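PDB 4AT2: 3-ketosteroid-delta4-5alpha-dehydrogenase from Rhodococcus jostii, which probably uses its bound flavin-adenine dinucleotide to introduce the delta4 double bond into 5alpha-3-ketosteroids, a step of steroid catabolism. Local coordinates for residues 36-41 / 249-254; 41-46 / 63-68; 354-359 / 439-444. One frame throughout, in Å; residues are numbered along the deposited sequence.

Interaction 1: residues 36-41 / 249-254; sequences TEWDYE and AVRARR
Parallel pairing at the edge of a mixed five-strand sheet beside the FAD-binding Rossmann-type core joins residues 36-41 to 249-254, with Tyr40 set against Val250 and Glu41 against Arg251. Before the pairing proper, Asp39 clasps Ala249 at both ends of its backbone. Asp39 OD2 takes the N-H of Ala249 at 2.8 Å on the anti side, somewhat out of the carboxylate plane, and Asp39 N donates to Ala249 O, also at 2.8 Å. Farther along, Arg251 N gives a nearly straight bond to Tyr40 O (2.9 Å, 170°).

Tyr40 CD1 leans on Val250 CG2, while the tyrosine hydroxyl finds its hydrogen-bond partner in Gln243. On the other side of the sheet the Trp38 indole lies across the aliphatic part of Arg251. Arg251 CD stands 3.5 Å from the centroid of the five-membered ring of Trp38, a CH-pi contact over the face. The arginine chain then bends (chi3 89°), carrying its guanidinium to the Glu41 carboxylate. Arg253 joins this network through a long ion pair with Glu41, its stronger mate being Asp43. Arg251 NE meets Glu41 OE1 at 3.1 Å, in the guanidinium plane but from above the plane of the carboxylate.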
ATOM      1  N   THR A  36     -18.312  -0.377 -37.620  1.00 28.58           N
ATOM      2  CA  THR A  36     -18.964  -0.556 -38.917  1.00 30.61           C
ATOM      3  C   THR A  36     -19.404  -2.000 -39.142  1.00 30.47           C
ATOM      4  O   THR A  36     -20.457  -2.248 -39.739  1.00 32.44           O
ATOM      5  CB  THR A  36     -18.080  -0.066 -40.086  1.00 31.35           C
ATOM      6  OG1 THR A  36     -16.897  -0.871 -40.173  1.00 32.96           O
ATOM      7  CG2 THR A  36     -17.683   1.397 -39.884  1.00 32.79           C
ATOM      8  N   GLU A  37     -18.596  -2.947 -38.665  1.00 29.10           N
ATOM      9  CA  GLU A  37     -18.974  -4.357 -38.687  1.00 28.27           C
ATOM     10  C   GLU A  37     -18.349  -5.113 -37.522  1.00 25.22           C
ATOM     11  O   GLU A  37     -17.248  -4.784 -37.072  1.00 24.24           O
ATOM     12  CB  GLU A  37     -18.614  -5.023 -40.024  1.00 31.42           C
ATOM     13  CG  GLU A  37     -17.136  -5.325 -40.224  1.00 34.73           C
ATOM     14  CD  GLU A  37     -16.893  -6.312 -41.352  1.00 37.92           C
ATOM     15  OE1 GLU A  37     -17.162  -5.961 -42.521  1.00 39.57           O
ATOM     16  OE2 GLU A  37     -16.433  -7.442 -41.067  1.00 40.34           O
ATOM     17  N   TRP A  38     -19.069  -6.119 -37.039  1.00 23.15           N
ATOM     18  CA  TRP A  38     -18.587  -6.974 -35.965  1.00 21.41           C
ATOM     19  C   TRP A  38     -17.961  -8.192 -36.569  1.00 20.59           C
ATOM     20  O   TRP A  38     -18.603  -8.907 -37.342  1.00 21.21           O
ATOM     21  CB  TRP A  38     -19.739  -7.363 -35.052  1.00 20.87           C
ATOM     22  CG  TRP A  38     -20.358  -6.187 -34.333  1.00 20.91           C
ATOM     23  CD1 TRP A  38     -21.557  -5.538 -34.630  1.00 21.56           C
ATOM     24  CD2 TRP A  38     -19.830  -5.484 -33.156  1.00 20.41           C
ATOM     25  NE1 TRP A  38     -21.796  -4.513 -33.742  1.00 21.56           N
ATOM     26  CE2 TRP A  38     -20.800  -4.425 -32.836  1.00 20.73           C
ATOM     27  CE3 TRP A  38     -18.692  -5.614 -32.368  1.00 19.66           C
ATOM     28  CZ2 TRP A  38     -20.614  -3.556 -31.773  1.00 20.25           C
ATOM     29  CZ3 TRP A  38     -18.521  -4.732 -31.297  1.00 19.56           C
ATOM     30  CH2 TRP A  38     -19.461  -3.730 -31.004  1.00 19.78           C
ATOM     31  N   ASP A  39     -16.694  -8.429 -36.252  1.00 19.16           N
ATOM     32  CA  ASP A  39     -15.981  -9.591 -36.775  1.00 18.74           C
ATOM     33  C   ASP A  39     -16.463 -10.887 -36.147  1.00 18.32           C
ATOM     34  O   ASP A  39     -16.482 -11.936 -36.799  1.00 18.30           O
ATOM     35  CB  ASP A  39     -14.476  -9.436 -36.571  1.00 18.66           C
ATOM     36  CG  ASP A  39     -13.924  -8.258 -37.313  1.00 19.14           C
ATOM     37  OD1 ASP A  39     -13.551  -8.435 -38.489  1.00 20.46           O
ATOM     38  OD2 ASP A  39     -13.906  -7.146 -36.756  1.00 18.87           O
ATOM     39  N   TYR A  40     -16.846 -10.802 -34.875  1.00 17.80           N
ATOM     40  CA  TYR A  40     -17.353 -11.939 -34.126  1.00 17.63           C
ATOM     41  C   TYR A  40     -18.484 -11.435 -33.242  1.00 17.34           C
ATOM     42  O   TYR A  40     -18.534 -10.247 -32.912  1.00 16.60           O
ATOM     43  CB  TYR A  40     -16.263 -12.570 -33.241  1.00 17.79           C
ATOM     44  CG  TYR A  40     -15.019 -13.047 -33.967  1.00 18.38           C
ATOM     45  CD1 TYR A  40     -13.945 -12.189 -34.165  1.00 18.43           C
ATOM     46  CD2 TYR A  40     -14.910 -14.362 -34.431  1.00 19.22           C
ATOM     47  CE1 TYR A  40     -12.801 -12.606 -34.827  1.00 19.06           C
ATOM     48  CE2 TYR A  40     -13.762 -14.796 -35.091  1.00 19.58           C
ATOM     49  CZ  TYR A  40     -12.710 -13.911 -35.279  1.00 19.58           C
ATOM     50  OH  TYR A  40     -11.554 -14.318 -35.923  1.00 20.27           O
ATOM     51  N   GLU A  41     -19.386 -12.336 -32.868  1.00 17.41           N
ATOM     52  CA  GLU A  41     -20.482 -12.015 -31.950  1.00 17.47           C
ATOM     53  C   GLU A  41     -20.750 -13.201 -31.031  1.00 16.30           C
ATOM     54  O   GLU A  41     -20.644 -14.352 -31.449  1.00 16.09           O
ATOM     55  CB  GLU A  41     -21.776 -11.671 -32.704  1.00 19.59           C
ATOM     56  CG  GLU A  41     -21.685 -10.502 -33.671  1.00 22.90           C
ATOM     57  CD  GLU A  41     -22.977 -10.283 -34.448  1.00 25.58           C
ATOM     58  OE1 GLU A  41     -24.037 -10.078 -33.807  1.00 28.33           O
ATOM     59  OE2 GLU A  41     -22.934 -10.320 -35.701  1.00 28.24           O
ATOM     60  N   ALA A 249     -13.505  -6.317 -34.089  1.00 13.81           N
ATOM     61  CA  ALA A 249     -14.498  -5.960 -33.060  1.00 13.76           C
ATOM     62  C   ALA A 249     -15.345  -7.181 -32.730  1.00 13.75           C
ATOM     63  O   ALA A 249     -15.772  -7.909 -33.624  1.00 13.83           O
ATOM     64  CB  ALA A 249     -15.373  -4.806 -33.537  1.00 14.07           C
ATOM     65  N   VAL A 250     -15.584  -7.404 -31.442  1.00 13.50           N
ATOM     66  CA  VAL A 250     -16.323  -8.578 -30.989  1.00 13.61           C
ATOM     67  C   VAL A 250     -17.525  -8.114 -30.180  1.00 13.81           C
ATOM     68  O   VAL A 250     -17.361  -7.419 -29.178  1.00 13.30           O
ATOM     69  CB  VAL A 250     -15.436  -9.498 -30.114  1.00 13.47           C
ATOM     70  CG1 VAL A 250     -16.236 -10.698 -29.640  1.00 13.28           C
ATOM     71  CG2 VAL A 250     -14.190  -9.953 -30.877  1.00 13.48           C
ATOM     72  N   ARG A 251     -18.723  -8.499 -30.617  1.00 14.41           N
ATOM     73  CA  ARG A 251     -19.959  -8.067 -29.973  1.00 15.09           C
ATOM     74  C   ARG A 251     -20.332  -8.990 -28.821  1.00 14.50           C
ATOM     75  O   ARG A 251     -20.222 -10.207 -28.945  1.00 14.37           O
ATOM     76  CB  ARG A 251     -21.110  -8.017 -30.975  1.00 17.04           C
ATOM     77  CG  ARG A 251     -22.291  -7.231 -30.436  1.00 19.32           C
ATOM     78  CD  ARG A 251     -23.197  -6.741 -31.542  1.00 22.56           C
ATOM     79  NE  ARG A 251     -24.231  -7.714 -31.874  1.00 25.70           N
ATOM     80  CZ  ARG A 251     -25.375  -7.851 -31.204  1.00 27.01           C
ATOM     81  NH1 ARG A 251     -25.623  -7.096 -30.135  1.00 28.27           N
ATOM     82  NH2 ARG A 251     -26.266  -8.756 -31.594  1.00 27.79           N
ATOM     83  N   ALA A 252     -20.747  -8.391 -27.701  1.00 14.29           N
ATOM     84  CA  ALA A 252     -21.195  -9.132 -26.518  1.00 14.34           C
ATOM     85  C   ALA A 252     -22.634  -8.739 -26.219  1.00 14.77           C
ATOM     86  O   ALA A 252     -22.880  -7.663 -25.654  1.00 15.03           O
ATOM     87  CB  ALA A 252     -20.293  -8.825 -25.316  1.00 13.87           C
ATOM     88  N   ARG A 253     -23.588  -9.591 -26.596  1.00 15.44           N
ATOM     89  CA  ARG A 253     -25.007  -9.253 -26.425  1.00 16.28           C
ATOM     90  C   ARG A 253     -25.427  -9.102 -24.959  1.00 16.01           C
ATOM     91  O   ARG A 253     -26.268  -8.258 -24.642  1.00 16.53           O
ATOM     92  CB  ARG A 253     -25.920 -10.273 -27.120  1.00 17.78           C
ATOM     93  CG  ARG A 253     -25.651 -10.475 -28.603  1.00 19.47           C
ATOM     94  CD  ARG A 253     -26.573 -11.545 -29.170  1.00 21.44           C
ATOM     95  NE  ARG A 253     -26.153 -11.988 -30.500  1.00 23.80           N
ATOM     96  CZ  ARG A 253     -25.483 -13.113 -30.753  1.00 24.84           C
ATOM     97  NH1 ARG A 253     -25.148 -13.953 -29.773  1.00 24.63           N
ATOM     98  NH2 ARG A 253     -25.159 -13.411 -32.001  1.00 25.70           N
ATOM     99  N   ARG A 254     -24.841  -9.908 -24.077  1.00 14.76           N
ATOM    100  CA  ARG A 254     -25.253  -9.938 -22.668  1.00 14.49           C
ATOM    101  C   ARG A 254     -24.169  -9.457 -21.713  1.00 13.70           C
ATOM    102  O   ARG A 254     -24.465  -8.832 -20.701  1.00 14.17           O
ATOM    103  CB  ARG A 254     -25.701 -11.347 -22.265  1.00 14.73           C
ATOM    104  CG  ARG A 254     -26.824 -11.913 -23.125  1.00 15.46           C
ATOM    105  CD  ARG A 254     -27.324 -13.234 -22.564  1.00 16.06           C
ATOM    106  NE  ARG A 254     -28.153 -13.967 -23.527  1.00 16.94           N
ATOM    107  CZ  ARG A 254     -28.584 -15.214 -23.348  1.00 17.72           C
ATOM    108  NH1 ARG A 254     -28.292 -15.875 -22.234  1.00 18.06           N
ATOM    109  NH2 ARG A 254     -29.326 -15.802 -24.284  1.00 18.64           N
TER
HETATM  110  O   HOH W   1     -23.291 -15.967 -32.504  1.00 35.31           O

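Interaction 2: residues 41-46 / 63-68; sequences EADVVV and AGADVL
With chi1 at -70°, Asp43 CG stands anti to its carbonyl carbon, and the carboxylate is thereby carried to the backbone of Asp66. The Asp66 CG lies anti to its own backbone N (chi1 168°), which brings Asp66 OD2 against Ala42 CA (3.4 Å). The two acidic side chains cross at about a right angle. Asp66 N gives OD2 of Asp43 an almost straight bond of 2.9 Å, received on the anti side, well out of the carboxylate plane. In return Asp66 O is gripped twice, by Asp43 N at 2.8 Å and by Val44 N at 3.0 Å, from opposite faces of its carbonyl plane.

Beyond this clasp the strands run parallel: Leu68 N donates to Val44 O, and Val46 N to Leu68 O at 2.8 Å. Ala42 CB packs on Leu68 CB at 3.6 Å, while Val46 CG2 meets Val67 CG1 at 4.1 Å. A water donates to both Glu41 O and Asp66 OD2. The two aspartates have basic mates, Arg253 for Asp43 and Arg218 for Asp66, which would probably ease their mutual repulsion.

This is the opening beta-alpha-beta unit of a Rossmann-type fold. Helix 51-62 connects the strands and packs on Val44 and Val67, helix 490-507 touches Val44 and Ala65, and strand 246-252 lies against Val45 and Leu68.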
ATOM      1  N   GLU A  41     -19.386 -12.336 -32.868  1.00 17.41           N
ATOM      2  CA  GLU A  41     -20.482 -12.015 -31.950  1.00 17.47           C
ATOM      3  C   GLU A  41     -20.750 -13.201 -31.031  1.00 16.30           C
ATOM      4  O   GLU A  41     -20.644 -14.352 -31.449  1.00 16.09           O
ATOM      5  CB  GLU A  41     -21.776 -11.671 -32.704  1.00 19.59           C
ATOM      6  CG  GLU A  41     -21.685 -10.502 -33.671  1.00 22.90           C
ATOM      7  CD  GLU A  41     -22.977 -10.283 -34.448  1.00 25.58           C
ATOM      8  OE1 GLU A  41     -24.037 -10.078 -33.807  1.00 28.33           O
ATOM      9  OE2 GLU A  41     -22.934 -10.320 -35.701  1.00 28.24           O
ATOM     10  N   ALA A  42     -21.107 -12.906 -29.781  1.00 15.44           N
ATOM     11  CA  ALA A  42     -21.505 -13.914 -28.800  1.00 14.72           C
ATOM     12  C   ALA A  42     -22.429 -13.268 -27.779  1.00 14.14           C
ATOM     13  O   ALA A  42     -22.592 -12.048 -27.766  1.00 14.06           O
ATOM     14  CB  ALA A  42     -20.283 -14.502 -28.097  1.00 14.60           C
ATOM     15  N   ASP A  43     -23.042 -14.081 -26.927  1.00 13.82           N
ATOM     16  CA  ASP A  43     -23.827 -13.538 -25.822  1.00 13.57           C
ATOM     17  C   ASP A  43     -22.881 -13.086 -24.718  1.00 12.77           C
ATOM     18  O   ASP A  43     -22.984 -11.971 -24.224  1.00 12.59           O
ATOM     19  CB  ASP A  43     -24.769 -14.591 -25.254  1.00 14.35           C
ATOM     20  CG  ASP A  43     -25.889 -14.942 -26.200  1.00 15.43           C
ATOM     21  OD1 ASP A  43     -26.322 -14.067 -26.977  1.00 15.91           O
ATOM     22  OD2 ASP A  43     -26.323 -16.105 -26.158  1.00 16.15           O
ATOM     23  N   VAL A  44     -21.970 -13.977 -24.347  1.00 12.40           N
ATOM     24  CA  VAL A  44     -20.990 -13.707 -23.302  1.00 11.87           C
ATOM     25  C   VAL A  44     -19.603 -13.798 -23.916  1.00 11.64           C
ATOM     26  O   VAL A  44     -19.230 -14.828 -24.485  1.00 11.80           O
ATOM     27  CB  VAL A  44     -21.156 -14.674 -22.105  1.00 12.03           C
ATOM     28  CG1 VAL A  44     -20.034 -14.476 -21.087  1.00 11.87           C
ATOM     29  CG2 VAL A  44     -22.509 -14.449 -21.441  1.00 12.14           C
ATOM     30  N   VAL A  45     -18.863 -12.693 -23.828  1.00 11.36           N
ATOM     31  CA  VAL A  45     -17.502 -12.624 -24.351  1.00 11.07           C
ATOM     32  C   VAL A  45     -16.548 -12.622 -23.164  1.00 10.70           C
ATOM     33  O   VAL A  45     -16.609 -11.738 -22.313  1.00 10.66           O
ATOM     34  CB  VAL A  45     -17.301 -11.382 -25.246  1.00 11.03           C
ATOM     35  CG1 VAL A  45     -15.831 -11.223 -25.631  1.00 10.74           C
ATOM     36  CG2 VAL A  45     -18.159 -11.505 -26.506  1.00 11.40           C
ATOM     37  N   VAL A  46     -15.699 -13.646 -23.104  1.00 10.55           N
ATOM     38  CA  VAL A  46     -14.739 -13.801 -22.000  1.00 10.19           C
ATOM     39  C   VAL A  46     -13.352 -13.436 -22.503  1.00 10.16           C
ATOM     40  O   VAL A  46     -12.812 -14.094 -23.401  1.00 10.07           O
ATOM     41  CB  VAL A  46     -14.725 -15.247 -21.459  1.00 10.24           C
ATOM     42  CG1 VAL A  46     -13.711 -15.389 -20.317  1.00 10.10           C
ATOM     43  CG2 VAL A  46     -16.123 -15.656 -21.008  1.00 10.36           C
ATOM     44  N   ALA A  63     -25.850 -21.937 -18.571  1.00 16.11           N
ATOM     45  CA  ALA A  63     -27.006 -21.054 -18.487  1.00 16.57           C
ATOM     46  C   ALA A  63     -27.699 -20.888 -19.841  1.00 17.03           C
ATOM     47  O   ALA A  63     -28.742 -20.243 -19.923  1.00 18.04           O
ATOM     48  CB  ALA A  63     -26.595 -19.699 -17.930  1.00 16.51           C
ATOM     49  N   GLY A  64     -27.110 -21.453 -20.893  1.00 16.80           N
ATOM     50  CA  GLY A  64     -27.687 -21.390 -22.240  1.00 16.97           C
ATOM     51  C   GLY A  64     -27.146 -20.298 -23.150  1.00 16.76           C
ATOM     52  O   GLY A  64     -27.610 -20.151 -24.289  1.00 17.05           O
ATOM     53  N   ALA A  65     -26.158 -19.542 -22.672  1.00 16.16           N
ATOM     54  CA  ALA A  65     -25.560 -18.450 -23.460  1.00 15.68           C
ATOM     55  C   ALA A  65     -24.583 -18.960 -24.507  1.00 15.48           C
ATOM     56  O   ALA A  65     -23.937 -19.992 -24.323  1.00 15.61           O
ATOM     57  CB  ALA A  65     -24.859 -17.451 -22.542  1.00 15.33           C
ATOM     58  N   ASP A  66     -24.483 -18.222 -25.610  1.00 15.78           N
ATOM     59  CA  ASP A  66     -23.460 -18.445 -26.626  1.00 15.83           C
ATOM     60  C   ASP A  66     -22.183 -17.778 -26.106  1.00 14.75           C
ATOM     61  O   ASP A  66     -22.154 -16.566 -25.910  1.00 14.14           O
ATOM     62  CB  ASP A  66     -23.949 -17.831 -27.954  1.00 17.45           C
ATOM     63  CG  ASP A  66     -22.863 -17.727 -29.028  1.00 18.90           C
ATOM     64  OD1 ASP A  66     -21.924 -18.544 -29.076  1.00 20.17           O
ATOM     65  OD2 ASP A  66     -22.985 -16.808 -29.872  1.00 20.85           O
ATOM     66  N   VAL A  67     -21.153 -18.580 -25.849  1.00 13.74           N
ATOM     67  CA  VAL A  67     -19.930 -18.083 -25.194  1.00 13.12           C
ATOM     68  C   VAL A  67     -18.722 -18.090 -26.120  1.00 12.64           C
ATOM     69  O   VAL A  67     -18.433 -19.102 -26.774  1.00 12.83           O
ATOM     70  CB  VAL A  67     -19.577 -18.933 -23.946  1.00 13.02           C
ATOM     71  CG1 VAL A  67     -18.375 -18.346 -23.207  1.00 13.11           C
ATOM     72  CG2 VAL A  67     -20.761 -19.016 -22.998  1.00 13.23           C
ATOM     73  N   LEU A  68     -18.014 -16.965 -26.160  1.00 12.06           N
ATOM     74  CA  LEU A  68     -16.766 -16.859 -26.907  1.00 11.94           C
ATOM     75  C   LEU A  68     -15.640 -16.366 -26.004  1.00 11.68           C
ATOM     76  O   LEU A  68     -15.736 -15.290 -25.428  1.00 11.28           O
ATOM     77  CB  LEU A  68     -16.933 -15.924 -28.116  1.00 12.00           C
ATOM     78  CG  LEU A  68     -15.694 -15.573 -28.951  1.00 11.98           C
ATOM     79  CD1 LEU A  68     -15.065 -16.830 -29.552  1.00 12.16           C
ATOM     80  CD2 LEU A  68     -16.053 -14.557 -30.036  1.00 12.06           C
TER
HETATM   81  O   HOH W   1     -23.291 -15.967 -32.504  1.00 35.31           O

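Interaction 3: residues 354-359 / 439-444; sequences QAFLII and DLRGFT
One face of the Arg441 guanidinium is met by the Phe356 ring, whose CE1 sits 3.6 Å above the plane toward its rim, while Asp439 OD2 and a water lie at the guanidinium's edge. The ring and guanidinium planes are 52° apart, with Arg441 NH1 near the plane of the ring at its edge, which rules out a parallel stack. The contact belongs to the end of an antiparallel four-strand sheet: Phe356 and Asp439 form a non-hydrogen-bonded pair, after which the chain leaves strand 435-439 in a type II beta turn from Leu440 to Phe443. Gly442 takes positive phi within that turn, a conformation that favours glycine.

The Asp439 carboxylate organises this exit. Asp439 OD1 accepts Arg441 N at 3.2 Å on its anti side, closing an Asx turn, and Arg441 NE at 2.9 Å on its syn side, from the other face of the carboxylate plane. Asp439 OD2 takes Arg441 NH2 from above the carboxylate plane, completing a side-on, two-nitrogen grip, and also pairs with Lys382. A bend at chi3 (-66°) folds the arginine back into this grip and brings it obliquely across the end of the Phe356 ring. An alanine at Asp439 would remove both carboxylate oxygens and would probably leave the Arg441 guanidinium free to swing off the phenylalanine ring, with Lys382 losing its mate and the turn its Asx bond.

Across the segments the backbone contributes one hydrogen bond, from Leu440 N to Ala355 O (2.9 Å), somewhat bent at 133°. Leu440 CD1 packs on Leu357 CB at 3.8 Å, and Phe313 borders the same leucine. Gln354, its NE2 bonded to Asp352 O, crosses the CG and CD methylenes of Arg441 obliquely. A water donates to Gln354 OE1, which rests 3.1 Å from Arg441 CD.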
ATOM      1  N   GLN A 354      16.050  -7.895   4.493  1.00 11.19           N
ATOM      2  CA  GLN A 354      17.284  -8.475   5.037  1.00 12.17           C
ATOM      3  C   GLN A 354      16.955  -9.596   5.991  1.00 11.37           C
ATOM      4  O   GLN A 354      16.258  -9.364   6.991  1.00 12.07           O
ATOM      5  CB  GLN A 354      18.090  -7.437   5.826  1.00 13.56           C
ATOM      6  CG  GLN A 354      18.244  -6.103   5.136  1.00 16.32           C
ATOM      7  CD  GLN A 354      19.095  -6.208   3.910  1.00 18.62           C
ATOM      8  OE1 GLN A 354      20.306  -6.416   3.998  1.00 21.85           O
ATOM      9  NE2 GLN A 354      18.476  -6.043   2.748  1.00 20.11           N
ATOM     10  N   ALA A 355      17.451 -10.798   5.699  1.00 10.61           N
ATOM     11  CA  ALA A 355      17.245 -11.948   6.576  1.00 10.03           C
ATOM     12  C   ALA A 355      18.425 -12.894   6.511  1.00  9.80           C
ATOM     13  O   ALA A 355      19.084 -12.998   5.480  1.00  9.44           O
ATOM     14  CB  ALA A 355      15.966 -12.690   6.188  1.00 10.18           C
ATOM     15  N   PHE A 356      18.674 -13.586   7.617  1.00  9.63           N
ATOM     16  CA  PHE A 356      19.664 -14.650   7.666  1.00  9.55           C
ATOM     17  C   PHE A 356      19.048 -15.807   8.404  1.00  9.36           C
ATOM     18  O   PHE A 356      18.296 -15.592   9.359  1.00  9.21           O
ATOM     19  CB  PHE A 356      20.912 -14.210   8.450  1.00 10.12           C
ATOM     20  CG  PHE A 356      21.541 -12.944   7.952  1.00 10.72           C
ATOM     21  CD1 PHE A 356      22.476 -12.974   6.924  1.00 11.06           C
ATOM     22  CD2 PHE A 356      21.206 -11.719   8.522  1.00 11.01           C
ATOM     23  CE1 PHE A 356      23.064 -11.803   6.473  1.00 11.69           C
ATOM     24  CE2 PHE A 356      21.791 -10.540   8.072  1.00 11.52           C
ATOM     25  CZ  PHE A 356      22.734 -10.589   7.052  1.00 11.77           C
ATOM     26  N   LEU A 357      19.360 -17.031   7.979  1.00  9.13           N
ATOM     27  CA  LEU A 357      18.962 -18.211   8.747  1.00  9.11           C
ATOM     28  C   LEU A 357      20.149 -18.686   9.571  1.00  9.18           C
ATOM     29  O   LEU A 357      21.202 -19.042   9.025  1.00  9.56           O
ATOM     30  CB  LEU A 357      18.429 -19.350   7.840  1.00  9.10           C
ATOM     31  CG  LEU A 357      17.912 -20.565   8.635  1.00  9.12           C
ATOM     32  CD1 LEU A 357      16.596 -20.231   9.336  1.00  9.00           C
ATOM     33  CD2 LEU A 357      17.749 -21.798   7.749  1.00  9.35           C
ATOM     34  N   ILE A 358      19.965 -18.676  10.890  1.00  8.95           N
ATOM     35  CA  ILE A 358      20.979 -19.165  11.829  1.00  9.07           C
ATOM     36  C   ILE A 358      20.579 -20.593  12.184  1.00  9.17           C
ATOM     37  O   ILE A 358      19.454 -20.837  12.636  1.00  9.05           O
ATOM     38  CB  ILE A 358      21.051 -18.297  13.107  1.00  8.87           C
ATOM     39  CG1 ILE A 358      21.080 -16.794  12.759  1.00  8.88           C
ATOM     40  CG2 ILE A 358      22.240 -18.733  13.964  1.00  9.06           C
ATOM     41  CD1 ILE A 358      22.273 -16.367  11.911  1.00  9.23           C
ATOM     42  N   ILE A 359      21.480 -21.538  11.942  1.00  9.40           N
ATOM     43  CA  ILE A 359      21.128 -22.950  12.077  1.00  9.84           C
ATOM     44  C   ILE A 359      22.358 -23.762  12.442  1.00 10.50           C
ATOM     45  O   ILE A 359      23.452 -23.520  11.890  1.00 10.49           O
ATOM     46  CB  ILE A 359      20.453 -23.457  10.768  1.00  9.83           C
ATOM     47  CG1 ILE A 359      19.920 -24.893  10.926  1.00  9.93           C
ATOM     48  CG2 ILE A 359      21.382 -23.274   9.560  1.00 10.05           C
ATOM     49  CD1 ILE A 359      18.938 -25.310   9.836  1.00  9.84           C
ATOM     50  N   ASP A 439      22.830 -16.588   4.019  1.00 10.80           N
ATOM     51  CA  ASP A 439      22.562 -15.210   3.596  1.00 11.03           C
ATOM     52  C   ASP A 439      21.285 -15.170   2.760  1.00 11.01           C
ATOM     53  O   ASP A 439      21.269 -15.609   1.607  1.00 11.42           O
ATOM     54  CB  ASP A 439      23.746 -14.675   2.783  1.00 11.65           C
ATOM     55  CG  ASP A 439      23.642 -13.191   2.491  1.00 12.04           C
ATOM     56  OD1 ASP A 439      22.583 -12.582   2.764  1.00 11.64           O
ATOM     57  OD2 ASP A 439      24.638 -12.635   1.971  1.00 13.24           O
ATOM     58  N   LEU A 440      20.213 -14.660   3.361  1.00 10.82           N
ATOM     59  CA  LEU A 440      18.907 -14.629   2.712  1.00 10.77           C
ATOM     60  C   LEU A 440      18.464 -13.187   2.488  1.00 11.09           C
ATOM     61  O   LEU A 440      17.271 -12.880   2.478  1.00 11.06           O
ATOM     62  CB  LEU A 440      17.877 -15.421   3.532  1.00 10.51           C
ATOM     63  CG  LEU A 440      18.230 -16.895   3.762  1.00 10.53           C
ATOM     64  CD1 LEU A 440      17.227 -17.569   4.694  1.00 10.39           C
ATOM     65  CD2 LEU A 440      18.289 -17.634   2.442  1.00 11.01           C
ATOM     66  N   ARG A 441      19.441 -12.299   2.319  1.00 11.55           N
ATOM     67  CA  ARG A 441      19.155 -10.923   1.899  1.00 12.00           C
ATOM     68  C   ARG A 441      18.767 -10.907   0.426  1.00 12.25           C
ATOM     69  O   ARG A 441      19.415 -11.552  -0.397  1.00 12.52           O
ATOM     70  CB  ARG A 441      20.364 -10.027   2.159  1.00 12.70           C
ATOM     71  CG  ARG A 441      20.649  -9.871   3.643  1.00 13.70           C
ATOM     72  CD  ARG A 441      21.932  -9.108   3.900  1.00 14.85           C
ATOM     73  NE  ARG A 441      23.100  -9.839   3.437  1.00 16.23           N
ATOM     74  CZ  ARG A 441      24.348  -9.467   3.703  1.00 17.58           C
ATOM     75  NH1 ARG A 441      24.571  -8.375   4.427  1.00 18.48           N
ATOM     76  NH2 ARG A 441      25.370 -10.179   3.248  1.00 18.21           N
ATOM     77  N   GLY A 442      17.684 -10.200   0.096  1.00 11.89           N
ATOM     78  CA  GLY A 442      17.222 -10.132  -1.295  1.00 12.21           C
ATOM     79  C   GLY A 442      16.711 -11.449  -1.858  1.00 12.26           C
ATOM     80  O   GLY A 442      16.939 -11.775  -3.031  1.00 12.87           O
ATOM     81  N   PHE A 443      15.988 -12.198  -1.027  1.00 11.91           N
ATOM     82  CA  PHE A 443      15.466 -13.504  -1.414  1.00 11.98           C
ATOM     83  C   PHE A 443      13.961 -13.508  -1.681  1.00 11.48           C
ATOM     84  O   PHE A 443      13.337 -14.561  -1.744  1.00 11.45           O
ATOM     85  CB  PHE A 443      15.820 -14.552  -0.348  1.00 12.93           C
ATOM     86  CG  PHE A 443      17.033 -15.366  -0.690  1.00 14.07           C
ATOM     87  CD1 PHE A 443      18.275 -14.754  -0.836  1.00 14.50           C
ATOM     88  CD2 PHE A 443      16.929 -16.739  -0.874  1.00 14.65           C
ATOM     89  CE1 PHE A 443      19.408 -15.502  -1.154  1.00 15.53           C
ATOM     90  CE2 PHE A 443      18.055 -17.487  -1.197  1.00 15.29           C
ATOM     91  CZ  PHE A 443      19.286 -16.868  -1.333  1.00 15.58           C
ATOM     92  N   THR A 444      13.388 -12.329  -1.878  1.00 10.84           N
ATOM     93  CA  THR A 444      11.953 -12.246  -2.111  1.00 10.67           C
ATOM     94  C   THR A 444      11.623 -11.839  -3.540  1.00 11.22           C
ATOM     95  O   THR A 444      12.421 -11.191  -4.225  1.00 11.44           O
ATOM     96  CB  THR A 444      11.290 -11.256  -1.140  1.00 10.09           C
ATOM     97  OG1 THR A 444      11.905  -9.973  -1.286  1.00  9.78           O
ATOM     98  CG2 THR A 444      11.433 -11.744   0.313  1.00  9.82           C
TER
HETATM   99  O   HOH W   2      22.219  -6.524   6.163  1.00 31.39           O

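Followed from the N terminus, the chain passes through strand 40-42 and turns a corner into strand 45-47. Interaction 2 then closes a short loop over helix 51-62, the first crossover of the parallel sheet. Interaction 1 closes a far longer loop, from 36-41 to 249-254, and encloses interaction 2. The two share Glu41 and a water, and they meet where Arg253 N approaches Ala42 O, so the mixed sheet and the parallel FAD-binding sheet are tied at one corner. Interaction 3 opens only afterwards and is in series with both. It joins strand 356-360 to the turn after strand 435-439 of the antiparallel sheet, beyond the chain's centre, about 53 Å between centres from interaction 1.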